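Local coordinates for Serine/threonine-protein kinase Tel1 (Chaetomium thermophilum, PDB 6SKY) that probably phosphorylates serine and threonine residues of target proteins with ATP, acting as an ATM-family kinase that signals DNA damage, at residues K1812-S1815 with A1816-E1819; E2407-V2410 with A2411-V2415; R2178-T2181 with L2182-S2185; D1936-L1939 with S1940-L1943; A1633-V1636 with L1637-F1641. All coordinates share one frame; numbering follows the deposited sequence.

Overall arrangement
Five local contacts are met in series from the N terminus; none nests in or crosses another, and each joins directly consecutive residues instead of closing a long loop. Contact 5 is buried, on helix 1627-1644; contact 1 lies where a surface loop enters helix 1815-1827, and contact 4 where another loop enters helix 1939-1948. Contacts 3 and 2 follow on helices 2178-2189 and 2409-2418 and, like contact 4, belong to the FAT region. Contacts 3 and 4 have nearest atoms about 17 Å apart within the chain, yet both meet the second subunit: L1939 of one subunit packs on S2185 of the other. Contacts 1 and 2 flank the chain centre from opposite sides, their centres about 89 Å apart.

Contact 1: residues K1812-S1815 with A1816-E1819; sequences KQQS and AKRE
A local contact at a helix start joins S1815 to E1819, on the protein surface where a loop leads into helix 1815-1827. The backbone evidence is one straight bond: E1819 N donates to S1815 O at 2.9 Å with an N-H...O angle of 165°. The E1819 side chain then lies back over the same carbonyl, because its CG stands anti to its own carbonyl carbon (chi1 -64°); CG comes 3.2 Å from S1815 O. From there the chain runs extended, and E1819 OE2 ends 3.9 Å from S1815 OG. R1818 NH2 reaches that hydroxyl obliquely and forms a long ion pair with E1819 OE2, also at 3.9 Å. Replacing E1819 by an alanine would remove the CG and carboxylate packed by S1815 and would probably leave R1818 NH2 without this long ion-pair partner. On another side of the turn, Q1814 and K1817 run alongside each other, with Q1814 OE1 3.7 Å from K1817 CD, while the K1817 ammonium bonds to H1865 O. Behind this polar surface, A1816 packs on V1805 and K1817 on L1806, which seats the new turn against the preceding helix 1793-1808.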
loop_
_atom_site.group_PDB
_atom_site.type_symbol
_atom_site.label_atom_id
_atom_site.label_comp_id
_atom_site.label_asym_id
_atom_site.label_seq_id
_atom_site.Cartn_x
_atom_site.Cartn_y
_atom_site.Cartn_z
ATOM N N LYS A 1812 -25.593 -53.119 36.932
ATOM C CA LYS A 1812 -26.578 -54.111 36.534
ATOM C C LYS A 1812 -26.565 -54.242 35.014
ATOM O O LYS A 1812 -25.632 -53.807 34.338
ATOM C CB LYS A 1812 -27.947 -53.715 37.070
ATOM C CG LYS A 1812 -27.863 -53.103 38.444
ATOM C CD LYS A 1812 -29.214 -52.763 39.012
ATOM C CE LYS A 1812 -29.047 -52.222 40.416
ATOM N NZ LYS A 1812 -30.315 -52.236 41.183
ATOM N N GLN A 1813 -27.587 -54.879 34.456
ATOM C CA GLN A 1813 -27.697 -54.976 33.008
ATOM C C GLN A 1813 -28.062 -53.610 32.442
ATOM O O GLN A 1813 -29.117 -53.057 32.764
ATOM C CB GLN A 1813 -28.737 -56.024 32.622
ATOM C CG GLN A 1813 -28.791 -56.321 31.139
ATOM C CD GLN A 1813 -30.104 -55.907 30.510
ATOM O OE1 GLN A 1813 -31.135 -55.862 31.177
ATOM N NE2 GLN A 1813 -30.073 -55.599 29.220
ATOM N N GLN A 1814 -27.192 -53.066 31.596
ATOM C CA GLN A 1814 -27.323 -51.692 31.123
ATOM C C GLN A 1814 -28.287 -51.661 29.948
ATOM O O GLN A 1814 -27.893 -51.753 28.787
ATOM C CB GLN A 1814 -25.961 -51.129 30.755
ATOM C CG GLN A 1814 -25.080 -50.925 31.955
ATOM C CD GLN A 1814 -23.750 -50.336 31.602
ATOM O OE1 GLN A 1814 -23.238 -50.548 30.509
ATOM N NE2 GLN A 1814 -23.175 -49.587 32.527
ATOM N N SER A 1815 -29.570 -51.499 30.259
ATOM C CA SER A 1815 -30.620 -51.544 29.253
ATOM C C SER A 1815 -30.887 -50.179 28.633
ATOM O O SER A 1815 -30.953 -50.055 27.405
ATOM C CB SER A 1815 -31.901 -52.097 29.874
ATOM O OG SER A 1815 -32.932 -52.189 28.910
ATOM N N ALA A 1816 -31.058 -49.151 29.469
ATOM C CA ALA A 1816 -31.332 -47.819 28.951
ATOM C C ALA A 1816 -30.162 -47.280 28.150
ATOM O O ALA A 1816 -30.366 -46.579 27.157
ATOM C CB ALA A 1816 -31.671 -46.863 30.087
ATOM N N LYS A 1817 -28.935 -47.602 28.554
ATOM C CA LYS A 1817 -27.783 -47.172 27.777
ATOM C C LYS A 1817 -27.818 -47.775 26.385
ATOM O O LYS A 1817 -27.639 -47.073 25.389
ATOM C CB LYS A 1817 -26.487 -47.550 28.482
ATOM C CG LYS A 1817 -25.272 -47.271 27.635
ATOM C CD LYS A 1817 -24.006 -47.726 28.301
ATOM C CE LYS A 1817 -22.815 -47.454 27.415
ATOM N NZ LYS A 1817 -21.537 -47.720 28.118
ATOM N N ARG A 1818 -28.065 -49.082 26.301
ATOM C CA ARG A 1818 -28.126 -49.754 25.010
ATOM C C ARG A 1818 -29.234 -49.181 24.140
ATOM O O ARG A 1818 -29.017 -48.869 22.965
ATOM C CB ARG A 1818 -28.325 -51.250 25.226
ATOM C CG ARG A 1818 -28.480 -52.040 23.952
ATOM C CD ARG A 1818 -28.877 -53.472 24.244
ATOM N NE ARG A 1818 -30.105 -53.545 25.026
ATOM C CZ ARG A 1818 -31.322 -53.416 24.513
ATOM N NH1 ARG A 1818 -31.475 -53.199 23.215
ATOM N NH2 ARG A 1818 -32.387 -53.494 25.297
ATOM N N GLU A 1819 -30.427 -49.008 24.709
ATOM C CA GLU A 1819 -31.555 -48.519 23.924
ATOM C C GLU A 1819 -31.322 -47.097 23.430
ATOM O O GLU A 1819 -31.527 -46.796 22.248
ATOM C CB GLU A 1819 -32.833 -48.593 24.752
ATOM C CG GLU A 1819 -33.237 -49.996 25.136
ATOM C CD GLU A 1819 -34.429 -50.017 26.072
ATOM O OE1 GLU A 1819 -34.558 -49.089 26.896
ATOM O OE2 GLU A 1819 -35.241 -50.962 25.979
#

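Contact 2: residues E2407-V2410 with A2411-V2415; sequences EEEV and ANEVV
E2409 meets N2412 and E2413, one helical turn further on, in the opening turns of helix 2409-2418. Its carboxylate crosses the N2412 amide with the two planes 67° apart, and E2409 OE1 is 3.7 Å from N2412 ND2, a packing distance, not one of the hydrogen bonds here. E2413 CG, beside its own backbone N, lies by the E2409 carbonyl oxygen, which also accepts E2413 N at 2.9 Å; the bend at chi2 then turns the carboxylate towards E2409, whose CG lies 4.0 Å from E2413 OE2.

A turn of backbone bonds positions these groups. V2414 N donates to V2410 O at 3.1 Å, while E2408, at the N-cap, offers its carbonyl oxygen weakly to A2411 N and N2412 N. The N2412 amide is fixed from outside: with CG anti to the carbonyl carbon (chi1 -64°) it turns back along the helix, ND2 donating to S2406 O and OD1 accepting from W2402 NE1. Further out, A2411 packs on I2378 and N2412 on L2444 and F2445, so the turn sits between helices 2348-2387 and 2444-2459.

The buried amide is thus satisfied at both ends. E2409 OE2 and E2413 OE2, by contrast, are like charges 4.2 Å apart; solvent and the positive N-terminal end of the helix are likely to ease their repulsion.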
loop_
_atom_site.group_PDB
_atom_site.type_symbol
_atom_site.label_atom_id
_atom_site.label_comp_id
_atom_site.label_asym_id
_atom_site.label_seq_id
_atom_site.Cartn_x
_atom_site.Cartn_y
_atom_site.Cartn_z
ATOM N N GLU A 2407 24.668 17.977 33.218
ATOM C CA GLU A 2407 25.783 18.896 33.412
ATOM C C GLU A 2407 25.520 20.269 32.816
ATOM O O GLU A 2407 25.894 21.282 33.411
ATOM C CB GLU A 2407 27.060 18.317 32.807
ATOM C CG GLU A 2407 27.807 17.386 33.734
ATOM C CD GLU A 2407 27.228 15.999 33.745
ATOM O OE1 GLU A 2407 26.516 15.652 32.784
ATOM O OE2 GLU A 2407 27.484 15.254 34.713
ATOM N N GLU A 2408 24.881 20.322 31.653
ATOM C CA GLU A 2408 24.650 21.579 30.962
ATOM C C GLU A 2408 23.738 22.481 31.774
ATOM O O GLU A 2408 22.538 22.221 31.880
ATOM C CB GLU A 2408 24.054 21.306 29.586
ATOM C CG GLU A 2408 24.712 20.142 28.878
ATOM C CD GLU A 2408 24.458 20.150 27.393
ATOM O OE1 GLU A 2408 23.720 21.038 26.923
ATOM O OE2 GLU A 2408 25.001 19.276 26.690
ATOM N N GLU A 2409 24.292 23.554 32.339
ATOM C CA GLU A 2409 23.554 24.358 33.304
ATOM C C GLU A 2409 22.361 25.076 32.691
ATOM O O GLU A 2409 21.474 25.516 33.428
ATOM C CB GLU A 2409 24.488 25.370 33.961
ATOM C CG GLU A 2409 24.156 25.656 35.414
ATOM C CD GLU A 2409 24.232 24.416 36.292
ATOM O OE1 GLU A 2409 25.002 23.490 35.964
ATOM O OE2 GLU A 2409 23.518 24.365 37.315
ATOM N N VAL A 2410 22.313 25.194 31.366
ATOM C CA VAL A 2410 21.165 25.812 30.715
ATOM C C VAL A 2410 19.922 24.946 30.886
ATOM O O VAL A 2410 18.826 25.446 31.191
ATOM C CB VAL A 2410 21.503 26.070 29.238
ATOM C CG1 VAL A 2410 20.346 25.712 28.341
ATOM C CG2 VAL A 2410 21.911 27.517 29.046
ATOM N N ALA A 2411 20.075 23.633 30.708
ATOM C CA ALA A 2411 18.968 22.718 30.940
ATOM C C ALA A 2411 18.493 22.800 32.377
ATOM O O ALA A 2411 17.287 22.796 32.643
ATOM C CB ALA A 2411 19.387 21.294 30.596
ATOM N N ASN A 2412 19.425 22.893 33.319
ATOM C CA ASN A 2412 19.032 22.950 34.716
ATOM C C ASN A 2412 18.345 24.260 35.056
ATOM O O ASN A 2412 17.443 24.274 35.892
ATOM C CB ASN A 2412 20.242 22.718 35.607
ATOM C CG ASN A 2412 20.824 21.343 35.425
ATOM O OD1 ASN A 2412 20.098 20.384 35.202
ATOM N ND2 ASN A 2412 22.138 21.239 35.503
ATOM N N GLU A 2413 18.712 25.362 34.403
ATOM C CA GLU A 2413 17.987 26.605 34.651
ATOM C C GLU A 2413 16.561 26.529 34.130
ATOM O O GLU A 2413 15.619 26.952 34.815
ATOM C CB GLU A 2413 18.716 27.787 34.023
ATOM C CG GLU A 2413 20.081 28.050 34.614
ATOM C CD GLU A 2413 20.057 28.185 36.122
ATOM O OE1 GLU A 2413 19.070 28.730 36.660
ATOM O OE2 GLU A 2413 21.027 27.744 36.769
ATOM N N VAL A 2414 16.372 25.984 32.927
ATOM C CA VAL A 2414 15.014 25.865 32.400
ATOM C C VAL A 2414 14.173 24.946 33.278
ATOM O O VAL A 2414 13.004 25.236 33.578
ATOM C CB VAL A 2414 15.045 25.377 30.944
ATOM C CG1 VAL A 2414 13.647 25.247 30.418
ATOM C CG2 VAL A 2414 15.825 26.333 30.103
ATOM N N VAL A 2415 14.751 23.824 33.704
ATOM C CA VAL A 2415 14.017 22.893 34.549
ATOM C C VAL A 2415 13.679 23.536 35.879
ATOM O O VAL A 2415 12.562 23.398 36.382
ATOM C CB VAL A 2415 14.818 21.598 34.739
ATOM C CG1 VAL A 2415 14.173 20.755 35.793
ATOM C CG2 VAL A 2415 14.890 20.845 33.444
#

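Contact 3: residues R2178-T2181 with L2182-S2185; sequences RQET and LNLS
N2183 lies beside both Q2179 and E2180, its amide plane inclined 64° to the Q2179 amide and 67° to the E2180 carboxylate. Towards Q2179 the nearest atoms are two oxygens, Q2179 OE1 and N2183 OD1, 3.5 Å apart, so as modelled the pair packs without bonding. The E2180 carboxylate, its chain bent at chi2, lies instead at the nitrogen end of the amide, with which N2183 reaches back to it: E2180 OE1 is 3.8 Å from N2183 ND2. Below these side chains runs a regular alpha-helical backbone in the FAT region, in which each carbonyl from R2178 to T2181 accepts the N-H four residues on; N2183 N to Q2179 O, for example, measures 2.9 Å. R2178 O is gripped twice. It takes L2182 N at 3.0 Å and also the T2181 hydroxyl, OG1 lying 2.7 Å away because chi1 (63°) sets it between the backbone N and the carbonyl carbon. This bond satisfies the buried T2181 hydroxyl. On one face of the helix L2184 and T2181 pack on F2172 of helix 2154-2174. Another face belongs to the dimer interface: Q2179, L2182 and N2183 pack on A1957, F1958 and A1961 of the second subunit.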
loop_
_atom_site.group_PDB
_atom_site.type_symbol
_atom_site.label_atom_id
_atom_site.label_comp_id
_atom_site.label_asym_id
_atom_site.label_seq_id
_atom_site.Cartn_x
_atom_site.Cartn_y
_atom_site.Cartn_z
ATOM N N ARG A 2178 -12.181 4.569 5.105
ATOM C CA ARG A 2178 -11.885 5.669 4.195
ATOM C C ARG A 2178 -13.128 6.117 3.450
ATOM O O ARG A 2178 -13.389 7.319 3.319
ATOM C CB ARG A 2178 -10.807 5.258 3.198
ATOM C CG ARG A 2178 -9.520 4.781 3.797
ATOM C CD ARG A 2178 -9.016 5.735 4.834
ATOM N NE ARG A 2178 -7.734 5.296 5.372
ATOM C CZ ARG A 2178 -7.254 5.672 6.550
ATOM N NH1 ARG A 2178 -6.076 5.229 6.956
ATOM N NH2 ARG A 2178 -7.957 6.482 7.327
ATOM N N GLN A 2179 -13.901 5.165 2.944
ATOM C CA GLN A 2179 -15.041 5.518 2.118
ATOM C C GLN A 2179 -16.110 6.243 2.918
ATOM O O GLN A 2179 -16.801 7.106 2.379
ATOM C CB GLN A 2179 -15.605 4.269 1.457
ATOM C CG GLN A 2179 -16.619 4.550 0.380
ATOM C CD GLN A 2179 -16.079 5.426 -0.711
ATOM O OE1 GLN A 2179 -16.735 6.356 -1.163
ATOM N NE2 GLN A 2179 -14.873 5.128 -1.147
ATOM N N GLU A 2180 -16.235 5.950 4.206
ATOM C CA GLU A 2180 -17.249 6.622 5.001
ATOM C C GLU A 2180 -16.858 8.051 5.330
ATOM O O GLU A 2180 -17.715 8.935 5.345
ATOM C CB GLU A 2180 -17.523 5.836 6.273
ATOM C CG GLU A 2180 -18.190 4.514 6.032
ATOM C CD GLU A 2180 -19.481 4.644 5.252
ATOM O OE1 GLU A 2180 -20.169 5.677 5.386
ATOM O OE2 GLU A 2180 -19.816 3.711 4.495
ATOM N N THR A 2181 -15.576 8.310 5.582
ATOM C CA THR A 2181 -15.143 9.690 5.758
ATOM C C THR A 2181 -15.276 10.471 4.463
ATOM O O THR A 2181 -15.633 11.651 4.480
ATOM C CB THR A 2181 -13.704 9.746 6.254
ATOM O OG1 THR A 2181 -12.843 9.174 5.268
ATOM C CG2 THR A 2181 -13.557 8.989 7.533
ATOM N N LEU A 2182 -15.008 9.826 3.331
ATOM C CA LEU A 2182 -15.198 10.477 2.041
ATOM C C LEU A 2182 -16.660 10.836 1.813
ATOM O O LEU A 2182 -16.983 11.964 1.426
ATOM C CB LEU A 2182 -14.686 9.557 0.942
ATOM C CG LEU A 2182 -14.141 10.143 -0.341
ATOM C CD1 LEU A 2182 -13.272 11.316 -0.019
ATOM C CD2 LEU A 2182 -13.344 9.083 -1.010
ATOM N N ASN A 2183 -17.561 9.878 2.046
ATOM C CA ASN A 2183 -18.994 10.124 1.933
ATOM C C ASN A 2183 -19.432 11.270 2.824
ATOM O O ASN A 2183 -20.167 12.164 2.390
ATOM C CB ASN A 2183 -19.766 8.868 2.301
ATOM C CG ASN A 2183 -19.695 7.811 1.249
ATOM O OD1 ASN A 2183 -19.551 8.100 0.074
ATOM N ND2 ASN A 2183 -19.815 6.569 1.661
ATOM N N LEU A 2184 -18.999 11.256 4.084
ATOM C CA LEU A 2184 -19.420 12.282 5.025
ATOM C C LEU A 2184 -18.905 13.654 4.634
ATOM O O LEU A 2184 -19.643 14.636 4.714
ATOM C CB LEU A 2184 -18.952 11.928 6.427
ATOM C CG LEU A 2184 -19.990 11.233 7.285
ATOM C CD1 LEU A 2184 -19.367 10.808 8.570
ATOM C CD2 LEU A 2184 -21.126 12.172 7.546
ATOM N N SER A 2185 -17.644 13.757 4.222
ATOM C CA SER A 2185 -17.122 15.073 3.894
ATOM C C SER A 2185 -17.732 15.609 2.611
ATOM O O SER A 2185 -17.956 16.814 2.499
ATOM C CB SER A 2185 -15.605 15.041 3.803
ATOM O OG SER A 2185 -15.178 14.610 2.539
#

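Contact 4: residues D1936-L1939 with S1940-L1943; sequences DASL and STVL
Both S1938 and S1940 carry their hydroxyl between the backbone N and the carbonyl carbon (chi1 50° for S1938), and this brings S1938 OG and S1940 OG together at 3.0 Å in a hydrogen bond that either could donate. T1941 is turned differently: its OG1 stands anti to the carbonyl carbon (chi1 -76°) and points back over the loop, where it donates to D1936 O at 3.3 Å. The C=O...OG1 angle of 170° puts this hydroxyl nearly in line with the carbonyl bond, an end-on approach, while T1941 CG2 touches the same oxygen at 3.8 Å. A valine in place of T1941 would keep a branched side chain but would probably leave the D1936 carbonyl without this donor, so that the loop before the helix would be less firmly tied to its first turn.

The backbone closes the turn behind these side chains. V1942 N donates to S1938 O at 3.2 Å and L1943 N to L1939 O at 3.0 Å. The V1942 side chain lies along the first of these bonds, its CG2 next to S1938 O.

The leucines face the other way, into packing: L1939 and L1943 meet F1958 of helix 1953-1968. L1939 also packs on S2185 of the second subunit and V1942 on L2214 of that subunit, which places this helix start at the dimer interface. The whole is a helix N-terminus with serine at the N-cap position, its preceding loop held by the T1941 hydroxyl, in the helical FAT region.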
loop_
_atom_site.group_PDB
_atom_site.type_symbol
_atom_site.label_atom_id
_atom_site.label_comp_id
_atom_site.label_asym_id
_atom_site.label_seq_id
_atom_site.Cartn_x
_atom_site.Cartn_y
_atom_site.Cartn_z
ATOM N N ASP A 1936 -8.950 -25.940 -0.187
ATOM C CA ASP A 1936 -8.198 -25.871 -1.432
ATOM C C ASP A 1936 -8.309 -24.492 -2.066
ATOM O O ASP A 1936 -9.345 -23.830 -1.994
ATOM C CB ASP A 1936 -8.688 -26.936 -2.403
ATOM C CG ASP A 1936 -10.124 -27.309 -2.166
ATOM O OD1 ASP A 1936 -10.701 -26.833 -1.170
ATOM O OD2 ASP A 1936 -10.680 -28.081 -2.974
ATOM N N ALA A 1937 -7.223 -24.063 -2.698
ATOM C CA ALA A 1937 -7.071 -22.679 -3.111
ATOM C C ALA A 1937 -7.518 -22.471 -4.548
ATOM O O ALA A 1937 -7.372 -23.348 -5.400
ATOM C CB ALA A 1937 -5.622 -22.232 -2.953
ATOM N N SER A 1938 -8.070 -21.287 -4.799
ATOM C CA SER A 1938 -8.505 -20.840 -6.114
ATOM C C SER A 1938 -8.918 -19.386 -5.972
ATOM O O SER A 1938 -8.934 -18.838 -4.868
ATOM C CB SER A 1938 -9.649 -21.689 -6.665
ATOM O OG SER A 1938 -10.688 -21.830 -5.722
ATOM N N LEU A 1939 -9.235 -18.757 -7.104
ATOM C CA LEU A 1939 -9.751 -17.394 -7.055
ATOM C C LEU A 1939 -11.104 -17.342 -6.366
ATOM O O LEU A 1939 -11.426 -16.352 -5.698
ATOM C CB LEU A 1939 -9.854 -16.816 -8.464
ATOM C CG LEU A 1939 -8.569 -16.480 -9.221
ATOM C CD1 LEU A 1939 -8.849 -16.336 -10.706
ATOM C CD2 LEU A 1939 -7.967 -15.208 -8.699
ATOM N N SER A 1940 -11.896 -18.406 -6.499
ATOM C CA SER A 1940 -13.210 -18.438 -5.872
ATOM C C SER A 1940 -13.097 -18.482 -4.358
ATOM O O SER A 1940 -13.854 -17.808 -3.655
ATOM C CB SER A 1940 -13.999 -19.639 -6.378
ATOM O OG SER A 1940 -13.514 -20.836 -5.804
ATOM N N THR A 1941 -12.165 -19.277 -3.836
ATOM C CA THR A 1941 -12.013 -19.390 -2.392
ATOM C C THR A 1941 -11.466 -18.103 -1.796
ATOM O O THR A 1941 -11.874 -17.694 -0.703
ATOM C CB THR A 1941 -11.120 -20.581 -2.064
ATOM O OG1 THR A 1941 -11.864 -21.790 -2.238
ATOM C CG2 THR A 1941 -10.628 -20.515 -0.644
ATOM N N VAL A 1942 -10.562 -17.437 -2.506
ATOM C CA VAL A 1942 -10.098 -16.130 -2.059
ATOM C C VAL A 1942 -11.247 -15.136 -2.055
ATOM O O VAL A 1942 -11.350 -14.283 -1.168
ATOM C CB VAL A 1942 -8.934 -15.652 -2.938
ATOM C CG1 VAL A 1942 -8.488 -14.273 -2.521
ATOM C CG2 VAL A 1942 -7.796 -16.618 -2.840
ATOM N N LEU A 1943 -12.141 -15.235 -3.037
ATOM C CA LEU A 1943 -13.303 -14.356 -3.051
ATOM C C LEU A 1943 -14.236 -14.652 -1.884
ATOM O O LEU A 1943 -14.793 -13.732 -1.278
ATOM C CB LEU A 1943 -14.035 -14.497 -4.383
ATOM C CG LEU A 1943 -15.229 -13.589 -4.633
ATOM C CD1 LEU A 1943 -14.898 -12.160 -4.275
ATOM C CD2 LEU A 1943 -15.623 -13.707 -6.077
#

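Contact 5: residues A1633-V1636 with L1637-F1641; sequences AGRV and LGRSF
R1639 and R1635 lie side by side on one flank of helix 1627-1644, an uninterrupted alpha-helical stretch in the helical solenoid. The R1639 chain starts with CB against the preceding turn, 3.5 Å from R1635 O and 3.8 Å from V1636 O. CG stands anti to the backbone N (chi1 -167°), so the chain leads off the helix through CD, then bends at chi3 and returns its guanidinium towards R1635. There NH2 lies 4.0 Å from R1635 CD, which sits at the edge of the R1639 guanidinium, near its plane. The two guanidinium groups are almost perpendicular, their planes 84° apart, and each is balanced by an acid: R1639 NH1 ends in a salt bridge with D2095, while R1635 NH1 pairs with D1601. These buried charges thus tie the helix to helix 2077-2097 and to the segment before helix 1606-1619. On another flank L1637 packs on W1617 of helix 1606-1619 and on L2087 of helix 2077-2097, and its CG passes 3.4 Å from A1633 O. That oxygen is also the acceptor for L1637 N, at 2.9 Å with an N-H...O angle of 166°.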
loop_
_atom_site.group_PDB
_atom_site.type_symbol
_atom_site.label_atom_id
_atom_site.label_comp_id
_atom_site.label_asym_id
_atom_site.label_seq_id
_atom_site.Cartn_x
_atom_site.Cartn_y
_atom_site.Cartn_z
ATOM N N ALA A 1633 -40.266 -1.778 26.408
ATOM C CA ALA A 1633 -39.109 -2.644 26.577
ATOM C C ALA A 1633 -38.129 -2.482 25.430
ATOM O O ALA A 1633 -36.914 -2.534 25.631
ATOM C CB ALA A 1633 -39.551 -4.097 26.693
ATOM N N GLY A 1634 -38.637 -2.288 24.216
ATOM C CA GLY A 1634 -37.758 -2.007 23.100
ATOM C C GLY A 1634 -37.034 -0.691 23.250
ATOM O O GLY A 1634 -35.866 -0.578 22.903
ATOM N N ARG A 1635 -37.714 0.322 23.769
ATOM C CA ARG A 1635 -37.049 1.596 24.000
ATOM C C ARG A 1635 -35.927 1.459 25.021
ATOM O O ARG A 1635 -34.841 2.017 24.842
ATOM C CB ARG A 1635 -38.069 2.627 24.452
ATOM C CG ARG A 1635 -37.684 4.032 24.162
ATOM C CD ARG A 1635 -38.458 4.954 25.046
ATOM N NE ARG A 1635 -39.532 5.639 24.349
ATOM C CZ ARG A 1635 -40.435 6.393 24.960
ATOM N NH1 ARG A 1635 -40.393 6.538 26.272
ATOM N NH2 ARG A 1635 -41.382 6.992 24.262
ATOM N N VAL A 1636 -36.156 0.685 26.081
ATOM C CA VAL A 1636 -35.122 0.491 27.095
ATOM C C VAL A 1636 -33.954 -0.319 26.542
ATOM O O VAL A 1636 -32.788 0.022 26.768
ATOM C CB VAL A 1636 -35.728 -0.164 28.347
ATOM C CG1 VAL A 1636 -34.647 -0.600 29.295
ATOM C CG2 VAL A 1636 -36.651 0.800 29.028
ATOM N N LEU A 1637 -34.235 -1.396 25.809
ATOM C CA LEU A 1637 -33.159 -2.192 25.228
ATOM C C LEU A 1637 -32.377 -1.405 24.189
ATOM O O LEU A 1637 -31.155 -1.545 24.086
ATOM C CB LEU A 1637 -33.720 -3.456 24.595
ATOM C CG LEU A 1637 -34.242 -4.560 25.494
ATOM C CD1 LEU A 1637 -34.823 -5.646 24.633
ATOM C CD2 LEU A 1637 -33.128 -5.101 26.334
ATOM N N GLY A 1638 -33.062 -0.581 23.400
ATOM C CA GLY A 1638 -32.376 0.214 22.407
ATOM C C GLY A 1638 -31.496 1.272 23.027
ATOM O O GLY A 1638 -30.393 1.521 22.551
ATOM N N ARG A 1639 -31.961 1.901 24.103
ATOM C CA ARG A 1639 -31.121 2.871 24.790
ATOM C C ARG A 1639 -29.920 2.197 25.441
ATOM O O ARG A 1639 -28.813 2.739 25.426
ATOM C CB ARG A 1639 -31.947 3.626 25.814
ATOM C CG ARG A 1639 -31.278 4.843 26.354
ATOM C CD ARG A 1639 -32.206 5.576 27.279
ATOM N NE ARG A 1639 -33.506 5.798 26.662
ATOM C CZ ARG A 1639 -33.810 6.869 25.942
ATOM N NH1 ARG A 1639 -32.906 7.816 25.751
ATOM N NH2 ARG A 1639 -35.014 6.994 25.414
ATOM N N SER A 1640 -30.107 0.996 25.984
ATOM C CA SER A 1640 -28.985 0.270 26.563
ATOM C C SER A 1640 -27.944 -0.101 25.513
ATOM O O SER A 1640 -26.739 -0.011 25.766
ATOM C CB SER A 1640 -29.495 -0.978 27.269
ATOM O OG SER A 1640 -28.442 -1.885 27.511
ATOM N N PHE A 1641 -28.384 -0.530 24.331
ATOM C CA PHE A 1641 -27.429 -0.903 23.291
ATOM C C PHE A 1641 -26.763 0.323 22.687
ATOM O O PHE A 1641 -25.574 0.291 22.363
ATOM C CB PHE A 1641 -28.123 -1.719 22.209
ATOM C CG PHE A 1641 -27.205 -2.241 21.156
ATOM C CD1 PHE A 1641 -27.044 -1.575 19.968
ATOM C CD2 PHE A 1641 -26.511 -3.407 21.346
ATOM C CE1 PHE A 1641 -26.212 -2.060 19.005
ATOM C CE2 PHE A 1641 -25.681 -3.890 20.379
ATOM C CZ PHE A 1641 -25.533 -3.218 19.212
#